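Local atomic coordinates of glucose 1-dehydrogenase (Haloferax mediterranei, PDB entry 2B5W), a protein that oxidises D-glucose to D-glucono-1,5-lactone, and several other aldoses likewise, in a zinc-dependent reaction that prefers NADP(+) to NAD(+). Residues T75-G80 and K133-I138; G206-D209 and P213-D216; D11-I16 and L59-E64. The protein carries 1 engineered substitution. One frame throughout, in Å; residues are numbered along the deposited sequence.

Interaction 1 (T75-G80 and K133-I138); sequences TELEEG and KYLVRI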
loop_
_atom_site.group_PDB
_atom_site.type_symbol
_atom_site.label_atom_id
_atom_site.label_comp_id
_atom_site.label_asym_id
_atom_site.label_seq_id
_atom_site.Cartn_x
_atom_site.Cartn_y
_atom_site.Cartn_z
ATOM N N THR A 75 -4.006 -13.580 -37.703
ATOM C CA THR A 75 -3.891 -12.398 -36.871
ATOM C C THR A 75 -3.708 -11.142 -37.719
ATOM O O THR A 75 -3.472 -11.225 -38.923
ATOM C CB THR A 75 -2.689 -12.511 -35.904
ATOM O OG1 THR A 75 -1.455 -12.385 -36.621
ATOM C CG2 THR A 75 -2.658 -13.903 -35.224
ATOM N N GLU A 76 -3.752 -9.994 -37.054
ATOM C CA GLU A 76 -3.469 -8.704 -37.693
ATOM C C GLU A 76 -2.007 -8.296 -37.631
ATOM O O GLU A 76 -1.639 -7.215 -38.073
ATOM C CB GLU A 76 -4.304 -7.621 -37.050
ATOM C CG GLU A 76 -5.781 -7.777 -37.364
ATOM C CD GLU A 76 -6.604 -6.716 -36.694
ATOM O OE1 GLU A 76 -6.834 -6.841 -35.477
ATOM O OE2 GLU A 76 -7.000 -5.755 -37.385
ATOM N N LEU A 77 -1.166 -9.156 -37.080
ATOM C CA LEU A 77 0.277 -8.941 -37.170
ATOM C C LEU A 77 0.753 -9.166 -38.585
ATOM O O LEU A 77 0.032 -9.723 -39.433
ATOM C CB LEU A 77 0.994 -9.901 -36.206
ATOM C CG LEU A 77 0.698 -9.693 -34.745
ATOM C CD1 LEU A 77 1.302 -10.831 -33.916
ATOM C CD2 LEU A 77 1.257 -8.360 -34.274
ATOM N N GLU A 78 1.965 -8.708 -38.856
ATOM C CA GLU A 78 2.607 -8.829 -40.151
ATOM C C GLU A 78 3.921 -9.593 -40.077
ATOM O O GLU A 78 4.662 -9.507 -39.101
ATOM C CB GLU A 78 2.884 -7.432 -40.717
ATOM C CG GLU A 78 1.629 -6.613 -40.886
ATOM C CD GLU A 78 1.886 -5.266 -41.538
ATOM O OE1 GLU A 78 2.244 -4.297 -40.837
ATOM O OE2 GLU A 78 1.735 -5.180 -42.764
ATOM N N GLU A 79 4.194 -10.331 -41.142
ATOM C CA GLU A 79 5.470 -11.006 -41.370
ATOM C C GLU A 79 6.623 -10.001 -41.274
ATOM O O GLU A 79 6.580 -8.928 -41.859
ATOM C CB GLU A 79 5.448 -11.666 -42.743
ATOM C CG GLU A 79 6.584 -12.634 -42.988
ATOM C CD GLU A 79 6.297 -13.600 -44.130
ATOM O OE1 GLU A 79 5.111 -13.897 -44.402
ATOM O OE2 GLU A 79 7.266 -14.078 -44.755
ATOM N N GLY A 80 7.626 -10.349 -40.476
ATOM C CA GLY A 80 8.739 -9.478 -40.185
ATOM C C GLY A 80 8.584 -8.561 -38.974
ATOM O O GLY A 80 9.587 -7.910 -38.603
ATOM N N LYS A 133 -2.857 -11.282 -29.112
ATOM C CA LYS A 133 -3.180 -10.379 -28.022
ATOM C C LYS A 133 -2.094 -10.330 -26.945
ATOM O O LYS A 133 -2.063 -9.401 -26.163
ATOM C CB LYS A 133 -4.515 -10.762 -27.383
ATOM C CG LYS A 133 -4.520 -12.086 -26.661
ATOM C CD LYS A 133 -5.967 -12.539 -26.322
ATOM C CE LYS A 133 -6.553 -11.702 -25.197
ATOM N NZ LYS A 133 -7.967 -12.096 -24.828
ATOM N N TYR A 134 -1.227 -11.343 -26.927
ATOM C CA TYR A 134 -0.096 -11.432 -25.996
ATOM C C TYR A 134 1.249 -11.228 -26.685
ATOM O O TYR A 134 2.289 -11.472 -26.061
ATOM C CB TYR A 134 -0.098 -12.772 -25.246
ATOM C CG TYR A 134 -1.398 -13.044 -24.499
ATOM C CD1 TYR A 134 -1.997 -12.059 -23.747
ATOM C CD2 TYR A 134 -2.052 -14.251 -24.630
ATOM C CE1 TYR A 134 -3.188 -12.283 -23.088
ATOM C CE2 TYR A 134 -3.243 -14.478 -23.965
ATOM C CZ TYR A 134 -3.817 -13.484 -23.212
ATOM O OH TYR A 134 -5.047 -13.666 -22.551
ATOM N N LEU A 135 1.233 -10.768 -27.927
ATOM C CA LEU A 135 2.449 -10.385 -28.642
ATOM C C LEU A 135 2.434 -8.876 -28.734
ATOM O O LEU A 135 1.503 -8.294 -29.301
ATOM C CB LEU A 135 2.526 -11.009 -30.041
ATOM C CG LEU A 135 2.785 -12.520 -30.017
ATOM C CD1 LEU A 135 2.613 -13.181 -31.350
ATOM C CD2 LEU A 135 4.178 -12.832 -29.418
ATOM N N VAL A 136 3.481 -8.244 -28.211
ATOM C CA VAL A 136 3.578 -6.801 -28.234
ATOM C C VAL A 136 4.596 -6.384 -29.279
ATOM O O VAL A 136 5.778 -6.701 -29.182
ATOM C CB VAL A 136 3.983 -6.258 -26.851
ATOM C CG1 VAL A 136 4.060 -4.725 -26.895
ATOM C CG2 VAL A 136 3.028 -6.762 -25.774
ATOM N N ARG A 137 4.156 -5.673 -30.309
ATOM C CA ARG A 137 5.085 -5.150 -31.281
ATOM C C ARG A 137 5.945 -4.101 -30.612
ATOM O O ARG A 137 5.463 -3.296 -29.806
ATOM C CB ARG A 137 4.312 -4.505 -32.439
ATOM C CG ARG A 137 3.632 -5.552 -33.333
ATOM C CD ARG A 137 2.570 -4.963 -34.279
ATOM N NE ARG A 137 1.401 -4.625 -33.503
ATOM C CZ ARG A 137 0.250 -4.172 -33.998
ATOM N NH1 ARG A 137 0.099 -3.963 -35.292
ATOM N NH2 ARG A 137 -0.738 -3.908 -33.165
ATOM N N ILE A 138 7.234 -4.135 -30.943
ATOM C CA ILE A 138 8.179 -3.148 -30.424
ATOM C C ILE A 138 8.914 -2.544 -31.611
ATOM O O ILE A 138 9.009 -3.137 -32.703
ATOM C CB ILE A 138 9.168 -3.781 -29.396
ATOM C CG1 ILE A 138 10.121 -4.768 -30.069
ATOM C CG2 ILE A 138 8.433 -4.422 -28.252
ATOM C CD1 ILE A 138 11.269 -5.202 -29.143
#
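In the GroES-like catalytic domain of this zinc-dependent alcohol dehydrogenase relative, the loop that joins strands 64-71 and 82-85 is pinned to strand 135-137 by the two methyl branches of Leu77, which meet Leu135 and Arg137. The branches divide the work. Leu77 CD1 goes to Leu135, touching its CD1 at 3.7 Å and lying next to its CB, with the two leucine side chains crossing at about a right angle. Leu77 CD2 rests against the aliphatic part of Arg137, 3.6 Å from CD and a little farther from CG. Leu135 and Arg137 can share one partner because they are alternate residues on the same face of the strand, while Val136 between them faces helix 306-318. Strand 135-137 pairs antiparallel with 82-85 in the mixed sheet, and Ala28 of strand 27-37 lies against both leucines. The Arg137 chain bends at chi3 (-74°), which also brings NE within 3.8 Å of Leu77 CD2, although the guanidinium meets that methyl obliquely. An alanine in place of Leu77 would remove both methyl branches and would probably open a gap beside Leu135 while setting the Arg137 chain free to swing. Upstream, Thr75 OG1 accepts from the backbone N of Leu77 at 3.3 Å in an ST turn, which probably helps to hold the peptide from which the leucine projects.

Interaction 2 (G206-D209 and P213-D216); sequences GRRD and PTID. With NAP (NADP nicotinamide-adenine-dinucleotide phosphate), chain I.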
loop_
_atom_site.group_PDB
_atom_site.type_symbol
_atom_site.label_atom_id
_atom_site.label_comp_id
_atom_site.label_asym_id
_atom_site.label_seq_id
_atom_site.Cartn_x
_atom_site.Cartn_y
_atom_site.Cartn_z
ATOM N N GLY A 206 23.475 -3.052 -1.973
ATOM C CA GLY A 206 24.123 -4.298 -2.338
ATOM C C GLY A 206 24.992 -4.764 -1.165
ATOM O O GLY A 206 24.944 -4.149 -0.109
ATOM N N ARG A 207 25.811 -5.771 -1.405
ATOM C CA ARG A 207 26.690 -6.318 -0.371
ATOM C C ARG A 207 27.986 -6.845 -1.005
ATOM O O ARG A 207 28.468 -7.921 -0.661
ATOM C CB ARG A 207 25.961 -7.366 0.467
ATOM C CG ARG A 207 25.403 -8.522 -0.242
ATOM C CD ARG A 207 24.611 -9.458 0.662
ATOM N NE ARG A 207 24.061 -10.548 -0.100
ATOM C CZ ARG A 207 23.260 -11.484 0.401
ATOM N NH1 ARG A 207 22.901 -11.432 1.681
ATOM N NH2 ARG A 207 22.802 -12.455 -0.385
ATOM N N ARG A 208 28.498 -6.058 -1.937
ATOM C CA ARG A 208 29.718 -6.365 -2.693
ATOM C C ARG A 208 30.910 -5.572 -2.228
ATOM O O ARG A 208 30.807 -4.397 -1.822
ATOM C CB ARG A 208 29.530 -6.049 -4.173
ATOM C CG ARG A 208 28.409 -6.814 -4.836
ATOM C CD ARG A 208 28.627 -8.282 -4.916
ATOM N NE ARG A 208 27.472 -9.009 -5.453
ATOM C CZ ARG A 208 27.158 -9.063 -6.736
ATOM N NH1 ARG A 208 27.905 -8.476 -7.650
ATOM N NH2 ARG A 208 26.078 -9.757 -7.125
ATOM N N ASP A 209 32.067 -6.239 -2.349
ATOM C CA ASP A 209 33.359 -5.555 -2.250
ATOM C C ASP A 209 33.791 -5.061 -3.617
ATOM O O ASP A 209 33.607 -5.755 -4.621
ATOM C CB ASP A 209 34.454 -6.505 -1.702
ATOM C CG ASP A 209 34.067 -7.167 -0.392
ATOM O OD1 ASP A 209 33.667 -6.450 0.542
ATOM O OD2 ASP A 209 34.139 -8.393 -0.209
ATOM N N PRO A 213 31.316 -4.770 -10.811
ATOM C CA PRO A 213 30.692 -4.016 -11.927
ATOM C C PRO A 213 29.285 -3.496 -11.624
ATOM O O PRO A 213 28.826 -2.552 -12.308
ATOM C CB PRO A 213 30.613 -5.043 -13.057
ATOM C CG PRO A 213 30.527 -6.358 -12.365
ATOM C CD PRO A 213 31.396 -6.210 -11.102
ATOM N N THR A 214 28.628 -4.037 -10.613
ATOM C CA THR A 214 27.346 -3.467 -10.180
ATOM C C THR A 214 27.553 -2.167 -9.407
ATOM O O THR A 214 26.862 -1.192 -9.608
ATOM C CB THR A 214 26.435 -4.455 -9.365
ATOM O OG1 THR A 214 26.947 -4.677 -8.044
ATOM C CG2 THR A 214 26.369 -5.838 -9.986
ATOM N N ILE A 215 28.579 -2.122 -8.563
ATOM C CA ILE A 215 28.923 -0.867 -7.917
ATOM C C ILE A 215 29.261 0.198 -8.959
ATOM O O ILE A 215 28.869 1.364 -8.873
ATOM C CB ILE A 215 30.115 -1.063 -6.943
ATOM C CG1 ILE A 215 29.736 -2.066 -5.846
ATOM C CG2 ILE A 215 30.513 0.299 -6.331
ATOM C CD1 ILE A 215 30.872 -2.344 -4.772
ATOM N N ASP A 216 30.019 -0.210 -9.976
ATOM C CA ASP A 216 30.414 0.714 -10.967
ATOM C C ASP A 216 29.181 1.282 -11.701
ATOM O O ASP A 216 29.111 2.452 -11.965
ATOM C CB ASP A 216 31.330 0.056 -11.983
ATOM C CG ASP A 216 32.715 -0.282 -11.451
ATOM O OD1 ASP A 216 33.091 0.232 -10.384
ATOM O OD2 ASP A 216 33.448 -1.077 -12.108
HETATM P PA NAP I . 19.112 -11.504 -8.370
HETATM O O1A NAP I . 19.264 -12.717 -7.585
HETATM O O2A NAP I . 19.991 -11.478 -9.628
HETATM O O5B NAP I . 19.473 -10.223 -7.522
HETATM C C5B NAP I . 19.212 -10.077 -6.153
HETATM C C4B NAP I . 20.357 -9.201 -5.695
HETATM O O4B NAP I . 20.076 -8.784 -4.377
HETATM C C3B NAP I . 21.720 -9.919 -5.688
HETATM O O3B NAP I . 22.689 -9.270 -6.497
HETATM C C2B NAP I . 22.118 -9.924 -4.211
HETATM O O2B NAP I . 23.487 -9.650 -3.961
HETATM C C1B NAP I . 21.275 -8.811 -3.636
HETATM N N9A NAP I . 20.965 -9.049 -2.239
HETATM C C8A NAP I . 20.301 -10.134 -1.715
HETATM N N7A NAP I . 20.224 -9.977 -0.380
HETATM C C5A NAP I . 20.880 -8.816 -0.043
HETATM C C6A NAP I . 21.134 -8.152 1.161
HETATM N N6A NAP I . 20.774 -8.655 2.360
HETATM N N1A NAP I . 21.828 -6.964 1.144
HETATM C C2A NAP I . 22.252 -6.404 -0.042
HETATM N N3A NAP I . 22.013 -7.051 -1.242
HETATM C C4A NAP I . 21.328 -8.220 -1.238
HETATM O O3 NAP I . 17.635 -11.386 -8.955
HETATM P PN NAP I . 16.974 -10.344 -10.004
HETATM O O1N NAP I . 17.551 -8.975 -9.879
HETATM O O2N NAP I . 16.792 -10.947 -11.363
HETATM O O5D NAP I . 15.632 -10.427 -9.140
HETATM C C5D NAP I . 15.507 -9.707 -7.929
HETATM C C4D NAP I . 14.319 -10.219 -7.117
HETATM O O4D NAP I . 13.126 -9.928 -7.851
HETATM C C3D NAP I . 14.330 -11.732 -6.883
HETATM O O3D NAP I . 13.910 -12.042 -5.569
HETATM C C2D NAP I . 13.344 -12.244 -7.927
HETATM O O2D NAP I . 12.772 -13.496 -7.649
HETATM C C1D NAP I . 12.325 -11.105 -7.947
HETATM N N1N NAP I . 11.565 -10.933 -9.191
HETATM C C2N NAP I . 10.231 -10.727 -9.022
HETATM C C3N NAP I . 9.448 -10.463 -10.109
HETATM C C7N NAP I . 8.031 -10.070 -9.809
HETATM O O7N NAP I . 7.253 -10.019 -10.962
HETATM N N7N NAP I . 7.645 -9.818 -8.528
HETATM C C4N NAP I . 9.967 -10.440 -11.410
HETATM C C5N NAP I . 11.333 -10.641 -11.565
HETATM C C6N NAP I . 12.139 -10.862 -10.439
HETATM P P2B NAP I . 24.614 -10.858 -3.860
HETATM O O1X NAP I . 24.809 -11.515 -5.126
HETATM O O2X NAP I . 25.861 -10.102 -3.356
HETATM O O3X NAP I . 24.158 -11.872 -2.805
#
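The backbone leaves the end of strand 201-206 at Gly206, turns at Arg207 and passes Arg208 before coming back as the first turn of helix 213-220, with the CA atoms of Arg208 and Ile215 7.6 Å apart. Between these segments the contact is modest. Ile215 CD1 lies against the Arg208 carbonyl, 3.6 Å from O, and beside Arg208 CB, while Thr214 CG2 approaches Arg208 NH1 obliquely at 3.8 Å. Arg208 and Thr214 cross at about a right angle. A fold at chi2 (-66°) directs the Arg208 guanidinium to the 2'-phosphate of NADP, whose phosphorus lies at the edge of the group and in its plane. Two nearly straight bonds hold it there: Arg208 NE bonds to NADP O2X at 2.9 Å (168°) and Arg208 NH2 to NADP O1X at 2.9 Å (164°). This is the turn after the second strand of the Rossmann fold, where the adenosine ribose is read, and the paired arginines fit the enzyme's preference for NADP(+). Arg207 serves the same phosphate differently. Its chain, extended from CG to NE, crosses the adenine, with N7A over one face of the guanidinium, while NE and NH2 both grip O3X, Arg207 NH2 lying 2.8 Å from NADP O3X. The phosphate is therefore held through all three of its terminal oxygens, and its negative charge is probably well balanced by the two guanidinium groups. Asp212 forms the second shell: it makes a salt bridge with Arg208 NH1 and hydrogen bonds with Thr214 OG1 and the backbone N of Ile215, tying the arginine to the helix start. Asn181, which also bonds NADP, meets Thr214 OG1 through ND2.

Interaction 3 (D11-I16 and L59-E64); sequences DRPVVI and LVLGHE. With ZN (zinc ion), chain B.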
loop_
_atom_site.group_PDB
_atom_site.type_symbol
_atom_site.label_atom_id
_atom_site.label_comp_id
_atom_site.label_asym_id
_atom_site.label_seq_id
_atom_site.Cartn_x
_atom_site.Cartn_y
_atom_site.Cartn_z
ATOM N N ASP A 11 20.861 -31.347 -13.277
ATOM C CA ASP A 11 21.037 -30.158 -12.430
ATOM C C ASP A 11 21.116 -28.852 -13.238
ATOM O O ASP A 11 20.866 -27.763 -12.695
ATOM C CB ASP A 11 22.296 -30.300 -11.559
ATOM C CG ASP A 11 22.214 -31.477 -10.581
ATOM O OD1 ASP A 11 21.094 -31.901 -10.219
ATOM O OD2 ASP A 11 23.231 -32.033 -10.120
ATOM N N ARG A 12 21.456 -28.961 -14.522
ATOM C CA ARG A 12 21.632 -27.785 -15.376
ATOM C C ARG A 12 20.697 -27.809 -16.595
ATOM O O ARG A 12 20.137 -28.841 -16.956
ATOM C CB ARG A 12 23.084 -27.697 -15.836
ATOM C CG ARG A 12 24.076 -27.319 -14.725
ATOM C CD ARG A 12 25.539 -27.278 -15.171
ATOM N NE ARG A 12 26.262 -26.154 -14.565
ATOM C CZ ARG A 12 27.477 -26.207 -14.017
ATOM N NH1 ARG A 12 28.173 -27.341 -13.975
ATOM N NH2 ARG A 12 28.008 -25.101 -13.503
ATOM N N PRO A 13 20.521 -26.665 -17.252
ATOM C CA PRO A 13 19.763 -26.681 -18.498
ATOM C C PRO A 13 20.468 -27.482 -19.568
ATOM O O PRO A 13 21.700 -27.501 -19.643
ATOM C CB PRO A 13 19.730 -25.203 -18.906
ATOM C CG PRO A 13 19.926 -24.463 -17.653
ATOM C CD PRO A 13 20.935 -25.301 -16.886
ATOM N N VAL A 14 19.686 -28.125 -20.415
ATOM C CA VAL A 14 20.222 -28.867 -21.529
ATOM C C VAL A 14 19.477 -28.614 -22.816
ATOM O O VAL A 14 18.346 -28.145 -22.805
ATOM C CB VAL A 14 20.169 -30.366 -21.245
ATOM C CG1 VAL A 14 21.066 -30.680 -20.034
ATOM C CG2 VAL A 14 18.752 -30.812 -20.997
ATOM N N VAL A 15 20.125 -28.947 -23.932
ATOM C CA VAL A 15 19.498 -28.863 -25.230
ATOM C C VAL A 15 18.670 -30.104 -25.499
ATOM O O VAL A 15 19.140 -31.243 -25.339
ATOM C CB VAL A 15 20.510 -28.697 -26.399
ATOM C CG1 VAL A 15 19.770 -28.489 -27.682
ATOM C CG2 VAL A 15 21.437 -27.537 -26.140
ATOM N N ILE A 16 17.428 -29.860 -25.892
ATOM C CA ILE A 16 16.509 -30.873 -26.376
ATOM C C ILE A 16 16.028 -30.552 -27.778
ATOM O O ILE A 16 16.249 -29.459 -28.293
ATOM C CB ILE A 16 15.311 -31.025 -25.443
ATOM C CG1 ILE A 16 14.464 -29.736 -25.374
ATOM C CG2 ILE A 16 15.762 -31.392 -24.023
ATOM C CD1 ILE A 16 13.143 -29.958 -24.716
ATOM N N LEU A 59 10.778 -28.753 -18.807
ATOM C CA LEU A 59 10.234 -27.419 -18.944
ATOM C C LEU A 59 11.218 -26.610 -19.796
ATOM O O LEU A 59 12.372 -26.444 -19.423
ATOM C CB LEU A 59 10.085 -26.766 -17.581
ATOM C CG LEU A 59 9.709 -25.273 -17.593
ATOM C CD1 LEU A 59 8.333 -25.092 -18.172
ATOM C CD2 LEU A 59 9.770 -24.736 -16.210
ATOM N N VAL A 60 10.752 -26.141 -20.947
ATOM C CA VAL A 60 11.571 -25.215 -21.749
ATOM C C VAL A 60 11.660 -23.900 -20.973
ATOM O O VAL A 60 10.622 -23.384 -20.499
ATOM C CB VAL A 60 10.971 -24.970 -23.129
ATOM C CG1 VAL A 60 11.721 -23.870 -23.864
ATOM C CG2 VAL A 60 10.985 -26.270 -23.975
ATOM N N LEU A 61 12.876 -23.397 -20.785
ATOM C CA LEU A 61 13.096 -22.208 -20.005
ATOM C C LEU A 61 12.846 -20.942 -20.831
ATOM O O LEU A 61 12.700 -21.012 -22.035
ATOM C CB LEU A 61 14.516 -22.197 -19.473
ATOM C CG LEU A 61 14.903 -23.305 -18.483
ATOM C CD1 LEU A 61 16.414 -23.215 -18.239
ATOM C CD2 LEU A 61 14.126 -23.155 -17.202
ATOM N N GLY A 62 12.838 -19.808 -20.126
ATOM C CA GLY A 62 12.876 -18.490 -20.732
ATOM C C GLY A 62 11.528 -17.805 -20.770
ATOM O O GLY A 62 10.577 -18.296 -21.389
ATOM N N HIS A 63 11.477 -16.608 -20.191
ATOM C CA HIS A 63 10.246 -15.818 -20.218
ATOM C C HIS A 63 10.496 -14.399 -20.737
ATOM O O HIS A 63 9.566 -13.609 -20.828
ATOM C CB HIS A 63 9.625 -15.743 -18.812
ATOM C CG HIS A 63 10.558 -15.168 -17.807
ATOM N ND1 HIS A 63 11.545 -15.919 -17.198
ATOM C CD2 HIS A 63 10.719 -13.895 -17.365
ATOM C CE1 HIS A 63 12.286 -15.128 -16.439
ATOM N NE2 HIS A 63 11.822 -13.891 -16.536
ATOM N N GLU A 64 11.741 -14.048 -21.035
ATOM C CA GLU A 64 12.102 -12.705 -21.538
ATOM C C GLU A 64 12.553 -12.779 -23.009
ATOM O O GLU A 64 13.765 -12.844 -23.304
ATOM C CB GLU A 64 13.261 -12.166 -20.724
ATOM C CG GLU A 64 13.116 -12.196 -19.231
ATOM C CD GLU A 64 14.353 -11.721 -18.523
ATOM O OE1 GLU A 64 15.362 -11.416 -19.196
ATOM O OE2 GLU A 64 14.287 -11.589 -17.312
HETATM ZN ZN ZN B . 13.160 -12.380 -16.053
#
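With CG anti to its carbonyl carbon (chi1 -64°) and an extended second torsion (172°), Leu61 sends CD1 across to the ring of Pro13. This Leu61 CD1 methyl meets the CB-CG side of Pro13, 3.8 Å from CG and 3.9 Å from CB, and the two side chains cross at about a right angle. Farther along, Ile16 CD1 approaches Val60 CG2 more loosely, at 4.3 Å. Both touches are purely apolar. Strands 14-17 and 58-60 are the outer members of a small antiparallel sheet with strand 2-7 between them, so these side chains reach over the central strand to one another; Ile4 of that strand touches Pro13, and helix 39-46 contributes Ile45 against Pro13 and Val44 against Leu61. Beyond Leu61 the chain turns through Gly62, whose positive phi (102°) would jam a side chain against the preceding carbonyl, and enters the catalytic zinc site. His63 coordinates the zinc ion through NE2 at 2.1 Å, and Glu64 binds the zinc ion through OE2 at 1.9 Å. The engineered Cys38 supplies the third protein ligand. Glu64 OE1 makes a salt bridge with Lys349, which probably fixes the rotation of the carboxylate while OE2 holds the metal.

Overall arrangement
Along the chain, interaction 3 closes before interaction 1 opens, and interaction 1 closes before interaction 2. Interactions 1 and 3 belong to the catalytic part of the subunit, with centres 25 Å apart and nearest atoms about 9 Å apart; the chain runs from the zinc ligands along strand 64-71 to the loop of 75-80. Interaction 2 lies across the chain's centre from interaction 1, 39 Å away between centres, at the parallel sheet of the nucleotide-binding domain. Its centre is 28 Å from that of interaction 3. NADP spans much of this distance, its 2'-phosphate held at interaction 2 and its nicotinamide directed toward the zinc site that adjoins interaction 3.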